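Local atomic coordinates of leucine aminopeptidase (Fimbriiglobus ruber, PDB entry 7D1B), a protein that probably acts as a zinc-dependent glutaminyl cyclase of the M28 peptidase family, converting N-terminal glutamine of peptides to pyroglutamate. Residues F205-K219 with L284-P296. Residues are numbered along the deposited sequence; the frame is centred on the assembly and turned at random.
Sequences FFGSEHFANGYTKAK and LDDHIALNEAGIP
Phe205 lays its ring against the backbone of Leu284 and Asp285, with Asp285 O 3.8 Å above the ring plane, over its centre. CE1 comes within 3.4 Å of Asp285 CA, while Asp286 OD1 lies at the ring's edge, near its plane. With CG turned beside its own backbone N (chi1 -45°), the ring reaches from the N-cap position of helix 206-218 to the Leu284-Asp285 peptide. Cut back to an alanine, this position would probably leave a gap beneath that peptide and hold it less firmly.

One turn on, Ser208 OG donates to Asp286 OD1 (2.7 Å), meeting the carboxylate on its anti side, 21° out of plane. A serine suits this buried spot, short enough to let the helices close up yet able to hold the carboxylate. That oxygen also accepts from a water held by Ser208 N, while a second water links Ser208 OG to Asp285 O and Ala289 N.

Beyond this polar end alanines set the spacing: a methyl is small enough to let Ala212 CB come within 3.3 Å of Ala289 O, beside the methyls of Ala289 and Ala293, so the axes approach to 8.1 Å, crossing at -16°. Toward the sheet, Phe211 brings CD2 obliquely against Leu290 CD2 (3.8 Å), and Tyr215 does likewise with the Ile295 CD1 methyl, its hydroxyl bonded to Tyr226 N. At the far end two waters join Lys219 NZ to Ala293 O, where Gly294, whose positive phi suits a glycine, completes the Schellman motif that ends helix 287-292, with Ile295 N bonded to Leu290 O.

Two nearly parallel helices thus pack on one face of the mixed sheet in this M28-family alpha/beta fold, their N-terminal ends near the zinc site: the side chain of Asp285 lies about 8 Å from the metal.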
ATOM      1  N   PHE A 205      -8.606  -4.925   8.293  1.00 12.49           N
ATOM      2  CA  PHE A 205      -8.302  -5.671   7.067  1.00 12.56           C
ATOM      3  C   PHE A 205      -9.519  -6.095   6.249  1.00 12.13           C
ATOM      4  O   PHE A 205      -9.448  -7.087   5.512  1.00 13.28           O
ATOM      5  CB  PHE A 205      -7.369  -6.882   7.303  1.00 13.04           C
ATOM      6  CG  PHE A 205      -6.207  -6.565   8.191  1.00 12.73           C
ATOM      7  CD1 PHE A 205      -5.411  -5.443   7.946  1.00 13.72           C
ATOM      8  CD2 PHE A 205      -5.924  -7.356   9.296  1.00 13.66           C
ATOM      9  CE1 PHE A 205      -4.369  -5.121   8.792  1.00 13.95           C
ATOM     10  CE2 PHE A 205      -4.868  -7.046  10.151  1.00 14.15           C
ATOM     11  CZ  PHE A 205      -4.103  -5.927   9.909  1.00 14.70           C
ATOM     12  N   PHE A 206     -10.615  -5.331   6.280  1.00 12.29           N
ATOM     13  CA  PHE A 206     -11.776  -5.726   5.482  1.00 13.45           C
ATOM     14  C   PHE A 206     -11.455  -5.790   3.995  1.00 12.68           C
ATOM     15  O   PHE A 206     -11.878  -6.722   3.301  1.00 13.15           O
ATOM     16  CB  PHE A 206     -12.929  -4.759   5.702  1.00 13.22           C
ATOM     17  CG  PHE A 206     -13.614  -4.898   7.031  1.00 13.52           C
ATOM     18  CD1 PHE A 206     -14.365  -6.034   7.328  1.00 15.13           C
ATOM     19  CD2 PHE A 206     -13.565  -3.864   7.960  1.00 14.34           C
ATOM     20  CE1 PHE A 206     -15.045  -6.141   8.551  1.00 16.18           C
ATOM     21  CE2 PHE A 206     -14.246  -3.969   9.165  1.00 16.66           C
ATOM     22  CZ  PHE A 206     -14.979  -5.099   9.451  1.00 16.74           C
ATOM     23  N   GLY A 207     -10.735  -4.791   3.479  1.00 12.31           N
ATOM     24  CA  GLY A 207     -10.485  -4.719   2.044  1.00 12.85           C
ATOM     25  C   GLY A 207      -9.545  -5.794   1.537  1.00 12.08           C
ATOM     26  O   GLY A 207      -9.808  -6.425   0.510  1.00 12.50           O
ATOM     27  N   SER A 208      -8.426  -6.026   2.245  1.00 11.96           N
ATOM     28  CA  SER A 208      -7.524  -7.071   1.783  1.00 11.87           C
ATOM     29  C   SER A 208      -8.153  -8.454   1.916  1.00 11.94           C
ATOM     30  O   SER A 208      -7.948  -9.313   1.053  1.00 12.71           O
ATOM     31  CB  SER A 208      -6.163  -6.973   2.471  1.00 12.31           C
ATOM     32  OG  SER A 208      -6.267  -7.030   3.889  1.00 12.26           O
ATOM     33  N   GLU A 209      -8.930  -8.690   2.983  1.00 12.04           N
ATOM     34  CA  GLU A 209      -9.618  -9.974   3.108  1.00 13.41           C
ATOM     35  C   GLU A 209     -10.620 -10.155   1.981  1.00 13.11           C
ATOM     36  O   GLU A 209     -10.707 -11.242   1.395  1.00 14.59           O
ATOM     37  CB  GLU A 209     -10.268 -10.103   4.483  1.00 14.24           C
ATOM     38  CG  GLU A 209      -9.192 -10.283   5.537  1.00 14.27           C
ATOM     39  CD  GLU A 209      -9.698 -10.344   6.956  1.00 15.79           C
ATOM     40  OE1 GLU A 209     -10.923 -10.386   7.162  1.00 18.50           O
ATOM     41  OE2 GLU A 209      -8.848 -10.366   7.873  1.00 16.27           O
ATOM     42  N   HIS A 210     -11.362  -9.093   1.634  1.00 13.45           N
ATOM     43  CA  HIS A 210     -12.331  -9.185   0.547  1.00 14.22           C
ATOM     44  C   HIS A 210     -11.631  -9.500  -0.770  1.00 13.88           C
ATOM     45  O   HIS A 210     -12.057 -10.382  -1.527  1.00 15.04           O
ATOM     46  CB  HIS A 210     -13.116  -7.882   0.433  1.00 15.16           C
ATOM     47  CG  HIS A 210     -14.162  -7.917  -0.631  1.00 16.17           C
ATOM     48  ND1 HIS A 210     -15.402  -8.474  -0.419  1.00 18.77           N
ATOM     49  CD2 HIS A 210     -14.154  -7.477  -1.912  1.00 18.59           C
ATOM     50  CE1 HIS A 210     -16.114  -8.378  -1.528  1.00 20.13           C
ATOM     51  NE2 HIS A 210     -15.380  -7.786  -2.451  1.00 20.28           N
ATOM     52  N   PHE A 211     -10.548  -8.784  -1.055  1.00 13.07           N
ATOM     53  CA  PHE A 211      -9.812  -8.996  -2.290  1.00 13.75           C
ATOM     54  C   PHE A 211      -9.266 -10.414  -2.352  1.00 13.15           C
ATOM     55  O   PHE A 211      -9.388 -11.095  -3.377  1.00 14.14           O
ATOM     56  CB  PHE A 211      -8.670  -7.984  -2.350  1.00 13.50           C
ATOM     57  CG  PHE A 211      -7.812  -8.120  -3.583  1.00 12.89           C
ATOM     58  CD1 PHE A 211      -8.124  -7.434  -4.742  1.00 14.00           C
ATOM     59  CD2 PHE A 211      -6.705  -8.955  -3.579  1.00 14.73           C
ATOM     60  CE1 PHE A 211      -7.332  -7.588  -5.890  1.00 14.67           C
ATOM     61  CE2 PHE A 211      -5.898  -9.104  -4.713  1.00 15.27           C
ATOM     62  CZ  PHE A 211      -6.229  -8.419  -5.871  1.00 15.02           C
ATOM     63  N   ALA A 212      -8.639 -10.870  -1.263  1.00 13.31           N
ATOM     64  CA  ALA A 212      -8.029 -12.189  -1.268  1.00 14.48           C
ATOM     65  C   ALA A 212      -9.084 -13.273  -1.415  1.00 15.23           C
ATOM     66  O   ALA A 212      -8.891 -14.234  -2.161  1.00 16.91           O
ATOM     67  CB  ALA A 212      -7.221 -12.391   0.008  1.00 15.79           C
ATOM     68  N   ASN A 213     -10.211 -13.137  -0.710  1.00 15.70           N
ATOM     69  CA  ASN A 213     -11.276 -14.124  -0.845  1.00 17.89           C
ATOM     70  C   ASN A 213     -11.825 -14.153  -2.260  1.00 17.49           C
ATOM     71  O   ASN A 213     -12.144 -15.230  -2.783  1.00 19.52           O
ATOM     72  CB  ASN A 213     -12.405 -13.822   0.134  1.00 21.04           C
ATOM     73  CG  ASN A 213     -12.045 -14.167   1.539  1.00 26.60           C
ATOM     74  OD1 ASN A 213     -11.156 -14.984   1.777  1.00 31.12           O
ATOM     75  ND2 ASN A 213     -12.732 -13.556   2.489  1.00 28.88           N
ATOM     76  N   GLY A 214     -11.966 -12.981  -2.889  1.00 17.61           N
ATOM     77  CA  GLY A 214     -12.463 -12.946  -4.255  1.00 18.64           C
ATOM     78  C   GLY A 214     -11.524 -13.648  -5.212  1.00 19.13           C
ATOM     79  O   GLY A 214     -11.956 -14.375  -6.119  1.00 21.27           O
ATOM     80  N   TYR A 215     -10.222 -13.469  -5.002  1.00 17.65           N
ATOM     81  CA  TYR A 215      -9.239 -14.162  -5.822  1.00 18.33           C
ATOM     82  C   TYR A 215      -9.330 -15.667  -5.612  1.00 18.41           C
ATOM     83  O   TYR A 215      -9.339 -16.441  -6.575  1.00 20.69           O
ATOM     84  CB  TYR A 215      -7.832 -13.654  -5.504  1.00 17.65           C
ATOM     85  CG  TYR A 215      -6.751 -14.362  -6.280  1.00 17.60           C
ATOM     86  CD1 TYR A 215      -6.633 -14.193  -7.662  1.00 18.44           C
ATOM     87  CD2 TYR A 215      -5.844 -15.190  -5.638  1.00 18.08           C
ATOM     88  CE1 TYR A 215      -5.641 -14.841  -8.379  1.00 18.31           C
ATOM     89  CE2 TYR A 215      -4.834 -15.835  -6.344  1.00 18.35           C
ATOM     90  CZ  TYR A 215      -4.746 -15.658  -7.712  1.00 17.87           C
ATOM     91  OH  TYR A 215      -3.734 -16.260  -8.427  1.00 19.29           O
ATOM     92  N   THR A 216      -9.393 -16.104  -4.353  1.00 18.24           N
ATOM     93  CA  THR A 216      -9.524 -17.535  -4.084  1.00 20.61           C
ATOM     94  C   THR A 216     -10.750 -18.129  -4.774  1.00 22.04           C
ATOM     95  O   THR A 216     -10.675 -19.210  -5.378  1.00 24.32           O
ATOM     96  CB  THR A 216      -9.571 -17.773  -2.574  1.00 21.70           C
ATOM     97  OG1 THR A 216      -8.322 -17.349  -2.017  1.00 23.16           O
ATOM     98  CG2 THR A 216      -9.798 -19.247  -2.248  1.00 23.26           C
ATOM     99  N   LYS A 217     -11.878 -17.417  -4.735  1.00 21.33           N
ATOM    100  CA  LYS A 217     -13.099 -17.929  -5.352  1.00 24.97           C
ATOM    101  C   LYS A 217     -12.985 -17.973  -6.873  1.00 25.00           C
ATOM    102  O   LYS A 217     -13.463 -18.919  -7.512  1.00 26.94           O
ATOM    103  CB  LYS A 217     -14.278 -17.057  -4.928  1.00 28.43           C
ATOM    104  CG  LYS A 217     -14.695 -17.269  -3.496  1.00 33.88           C
ATOM    105  CD  LYS A 217     -15.803 -16.314  -3.097  1.00 38.19           C
ATOM    106  CE  LYS A 217     -16.822 -17.021  -2.226  1.00 41.25           C
ATOM    107  NZ  LYS A 217     -16.153 -17.898  -1.226  1.00 42.67           N
ATOM    108  N   ALA A 218     -12.339 -16.971  -7.473  1.00 23.60           N
ATOM    109  CA  ALA A 218     -12.309 -16.834  -8.925  1.00 24.96           C
ATOM    110  C   ALA A 218     -11.163 -17.578  -9.600  1.00 25.39           C
ATOM    111  O   ALA A 218     -11.234 -17.814 -10.811  1.00 26.75           O
ATOM    112  CB  ALA A 218     -12.206 -15.353  -9.305  1.00 26.35           C
ATOM    113  N   LYS A 219     -10.135 -17.969  -8.843  1.00 23.79           N
ATOM    114  CA  LYS A 219      -8.832 -18.330  -9.402  1.00 26.49           C
ATOM    115  C   LYS A 219      -8.920 -19.398 -10.489  1.00 27.49           C
ATOM    116  O   LYS A 219      -8.280 -19.279 -11.539  1.00 27.78           O
ATOM    117  CB  LYS A 219      -7.941 -18.799  -8.250  1.00 30.23           C
ATOM    118  CG  LYS A 219      -6.502 -19.089  -8.600  1.00 33.26           C
ATOM    119  CD  LYS A 219      -5.720 -19.429  -7.339  1.00 34.60           C
ATOM    120  CE  LYS A 219      -6.555 -20.269  -6.374  1.00 37.32           C
ATOM    121  NZ  LYS A 219      -5.779 -20.702  -5.175  1.00 38.70           N
ATOM    122  N   LEU A 284       0.951  -7.617  11.729  1.00 15.38           N
ATOM    123  CA  LEU A 284      -0.280  -7.897  10.999  1.00 15.82           C
ATOM    124  C   LEU A 284      -0.590  -6.713  10.091  1.00 14.41           C
ATOM    125  O   LEU A 284      -0.540  -5.555  10.524  1.00 15.81           O
ATOM    126  CB  LEU A 284      -1.428  -8.116  11.979  1.00 17.19           C
ATOM    127  CG  LEU A 284      -1.279  -9.350  12.873  1.00 20.53           C
ATOM    128  CD1 LEU A 284      -2.383  -9.353  13.908  1.00 23.36           C
ATOM    129  CD2 LEU A 284      -1.297 -10.620  12.024  1.00 23.34           C
ATOM    130  N   ASP A 285      -0.924  -6.994   8.837  1.00 13.34           N
ATOM    131  CA  ASP A 285      -1.177  -5.919   7.892  1.00 12.70           C
ATOM    132  C   ASP A 285      -1.968  -6.509   6.724  1.00 12.15           C
ATOM    133  O   ASP A 285      -2.374  -7.681   6.738  1.00 12.79           O
ATOM    134  CB  ASP A 285       0.149  -5.272   7.476  1.00 13.51           C
ATOM    135  CG  ASP A 285       0.026  -3.812   7.143  1.00 13.93           C
ATOM    136  OD1 ASP A 285      -1.091  -3.319   6.895  1.00 14.45           O
ATOM    137  OD2 ASP A 285       1.087  -3.125   7.100  1.00 15.22           O
ATOM    138  N   ASP A 286      -2.197  -5.689   5.697  1.00 12.17           N
ATOM    139  CA  ASP A 286      -2.984  -6.119   4.550  1.00 11.83           C
ATOM    140  C   ASP A 286      -2.345  -7.256   3.764  1.00 12.12           C
ATOM    141  O   ASP A 286      -3.037  -7.866   2.940  1.00 12.90           O
ATOM    142  CB  ASP A 286      -3.256  -4.924   3.630  1.00 12.19           C
ATOM    143  CG  ASP A 286      -4.395  -4.037   4.112  1.00 12.34           C
ATOM    144  OD1 ASP A 286      -5.459  -4.569   4.523  1.00 12.27           O
ATOM    145  OD2 ASP A 286      -4.249  -2.802   4.013  1.00 13.88           O
ATOM    146  N   HIS A 287      -1.053  -7.550   3.970  1.00 11.45           N
ATOM    147  CA  HIS A 287      -0.412  -8.636   3.234  1.00 11.66           C
ATOM    148  C   HIS A 287      -0.751 -10.012   3.797  1.00 12.05           C
ATOM    149  O   HIS A 287      -0.512 -11.016   3.125  1.00 13.20           O
ATOM    150  CB  HIS A 287       1.099  -8.442   3.192  1.00 12.00           C
ATOM    151  CG  HIS A 287       1.750  -8.514   4.533  1.00 11.80           C
ATOM    152  ND1 HIS A 287       1.242  -7.884   5.656  1.00 12.73           N
ATOM    153  CD2 HIS A 287       2.883  -9.146   4.920  1.00 12.49           C
ATOM    154  CE1 HIS A 287       2.049  -8.129   6.677  1.00 12.73           C
ATOM    155  NE2 HIS A 287       3.058  -8.880   6.254  1.00 12.70           N
ATOM    156  N   ILE A 288      -1.312 -10.083   5.007  1.00 12.34           N
ATOM    157  CA  ILE A 288      -1.635 -11.384   5.598  1.00 13.57           C
ATOM    158  C   ILE A 288      -2.672 -12.112   4.755  1.00 12.85           C
ATOM    159  O   ILE A 288      -2.510 -13.286   4.422  1.00 14.07           O
ATOM    160  CB  ILE A 288      -2.128 -11.204   7.043  1.00 15.27           C
ATOM    161  CG1 ILE A 288      -1.059 -10.519   7.903  1.00 16.10           C
ATOM    162  CG2 ILE A 288      -2.598 -12.543   7.632  1.00 16.17           C
ATOM    163  CD1 ILE A 288       0.172 -11.341   8.116  1.00 19.74           C
ATOM    164  N   ALA A 289      -3.744 -11.414   4.373  1.00 13.00           N
ATOM    165  CA  ALA A 289      -4.792 -12.084   3.609  1.00 13.51           C
ATOM    166  C   ALA A 289      -4.260 -12.556   2.268  1.00 12.88           C
ATOM    167  O   ALA A 289      -4.662 -13.613   1.767  1.00 13.82           O
ATOM    168  CB  ALA A 289      -5.973 -11.144   3.398  1.00 14.91           C
ATOM    169  N   LEU A 290      -3.342 -11.785   1.666  1.00 12.29           N
ATOM    170  CA  LEU A 290      -2.760 -12.174   0.380  1.00 12.09           C
ATOM    171  C   LEU A 290      -1.924 -13.439   0.520  1.00 12.42           C
ATOM    172  O   LEU A 290      -2.099 -14.393  -0.249  1.00 13.30           O
ATOM    173  CB  LEU A 290      -1.928 -11.016  -0.198  1.00 12.87           C
ATOM    174  CG  LEU A 290      -2.664  -9.693  -0.391  1.00 13.84           C
ATOM    175  CD1 LEU A 290      -1.705  -8.653  -0.948  1.00 14.73           C
ATOM    176  CD2 LEU A 290      -3.841  -9.856  -1.318  1.00 16.01           C
ATOM    177  N   ASN A 291      -1.049 -13.486   1.533  1.00 12.74           N
ATOM    178  CA  ASN A 291      -0.274 -14.702   1.771  1.00 13.47           C
ATOM    179  C   ASN A 291      -1.186 -15.897   2.019  1.00 14.32           C
ATOM    180  O   ASN A 291      -0.929 -17.000   1.512  1.00 15.24           O
ATOM    181  CB  ASN A 291       0.672 -14.510   2.958  1.00 13.58           C
ATOM    182  CG  ASN A 291       1.939 -13.762   2.574  1.00 12.62           C
ATOM    183  OD1 ASN A 291       2.733 -14.234   1.748  1.00 13.44           O
ATOM    184  ND2 ASN A 291       2.151 -12.592   3.173  1.00 13.56           N
ATOM    185  N   GLU A 292      -2.270 -15.697   2.783  1.00 13.89           N
ATOM    186  CA  GLU A 292      -3.168 -16.805   3.088  1.00 15.76           C
ATOM    187  C   GLU A 292      -3.876 -17.307   1.841  1.00 16.40           C
ATOM    188  O   GLU A 292      -4.284 -18.474   1.795  1.00 19.41           O
ATOM    189  CB  GLU A 292      -4.133 -16.395   4.195  1.00 17.05           C
ATOM    190  CG  GLU A 292      -3.393 -16.284   5.541  1.00 20.56           C
ATOM    191  CD  GLU A 292      -4.255 -15.868   6.711  1.00 25.76           C
ATOM    192  OE1 GLU A 292      -5.417 -15.480   6.492  1.00 29.08           O
ATOM    193  OE2 GLU A 292      -3.756 -15.918   7.855  1.00 28.83           O
ATOM    194  N   ALA A 293      -4.033 -16.458   0.826  1.00 15.28           N
ATOM    195  CA  ALA A 293      -4.589 -16.856  -0.459  1.00 15.71           C
ATOM    196  C   ALA A 293      -3.538 -17.423  -1.399  1.00 16.47           C
ATOM    197  O   ALA A 293      -3.843 -17.671  -2.568  1.00 18.58           O
ATOM    198  CB  ALA A 293      -5.317 -15.685  -1.116  1.00 16.66           C
ATOM    199  N   GLY A 294      -2.321 -17.652  -0.920  1.00 15.69           N
ATOM    200  CA  GLY A 294      -1.290 -18.218  -1.763  1.00 16.76           C
ATOM    201  C   GLY A 294      -0.559 -17.236  -2.642  1.00 15.75           C
ATOM    202  O   GLY A 294       0.136 -17.664  -3.567  1.00 18.19           O
ATOM    203  N   ILE A 295      -0.690 -15.938  -2.386  1.00 14.05           N
ATOM    204  CA  ILE A 295       0.062 -14.922  -3.115  1.00 13.58           C
ATOM    205  C   ILE A 295       1.225 -14.498  -2.223  1.00 13.30           C
ATOM    206  O   ILE A 295       0.989 -13.853  -1.188  1.00 13.53           O
ATOM    207  CB  ILE A 295      -0.814 -13.707  -3.455  1.00 13.62           C
ATOM    208  CG1 ILE A 295      -2.095 -14.113  -4.206  1.00 14.29           C
ATOM    209  CG2 ILE A 295       0.016 -12.673  -4.221  1.00 14.47           C
ATOM    210  CD1 ILE A 295      -3.109 -12.983  -4.306  1.00 15.68           C
ATOM    211  N   PRO A 296       2.474 -14.813  -2.572  1.00 13.09           N
ATOM    212  CA  PRO A 296       3.592 -14.333  -1.745  1.00 13.04           C
ATOM    213  C   PRO A 296       3.514 -12.818  -1.636  1.00 11.76           C
ATOM    214  O   PRO A 296       3.415 -12.120  -2.647  1.00 12.09           O
ATOM    215  CB  PRO A 296       4.825 -14.787  -2.528  1.00 14.48           C
ATOM    216  CG  PRO A 296       4.354 -15.935  -3.403  1.00 17.06           C
ATOM    217  CD  PRO A 296       2.927 -15.584  -3.747  1.00 14.38           C
TER
HETATM  218  O   HOH W   1      -8.016  -3.784   4.201  1.00 12.34           O
HETATM  219  O   HOH W   2      -4.784  -8.912   5.611  1.00 13.11           O
HETATM  220  O   HOH W   3      -6.245 -18.576  -3.284  1.00 33.40           O
HETATM  221  O   HOH W   4      -3.037 -19.016  -4.927  1.00 36.42           O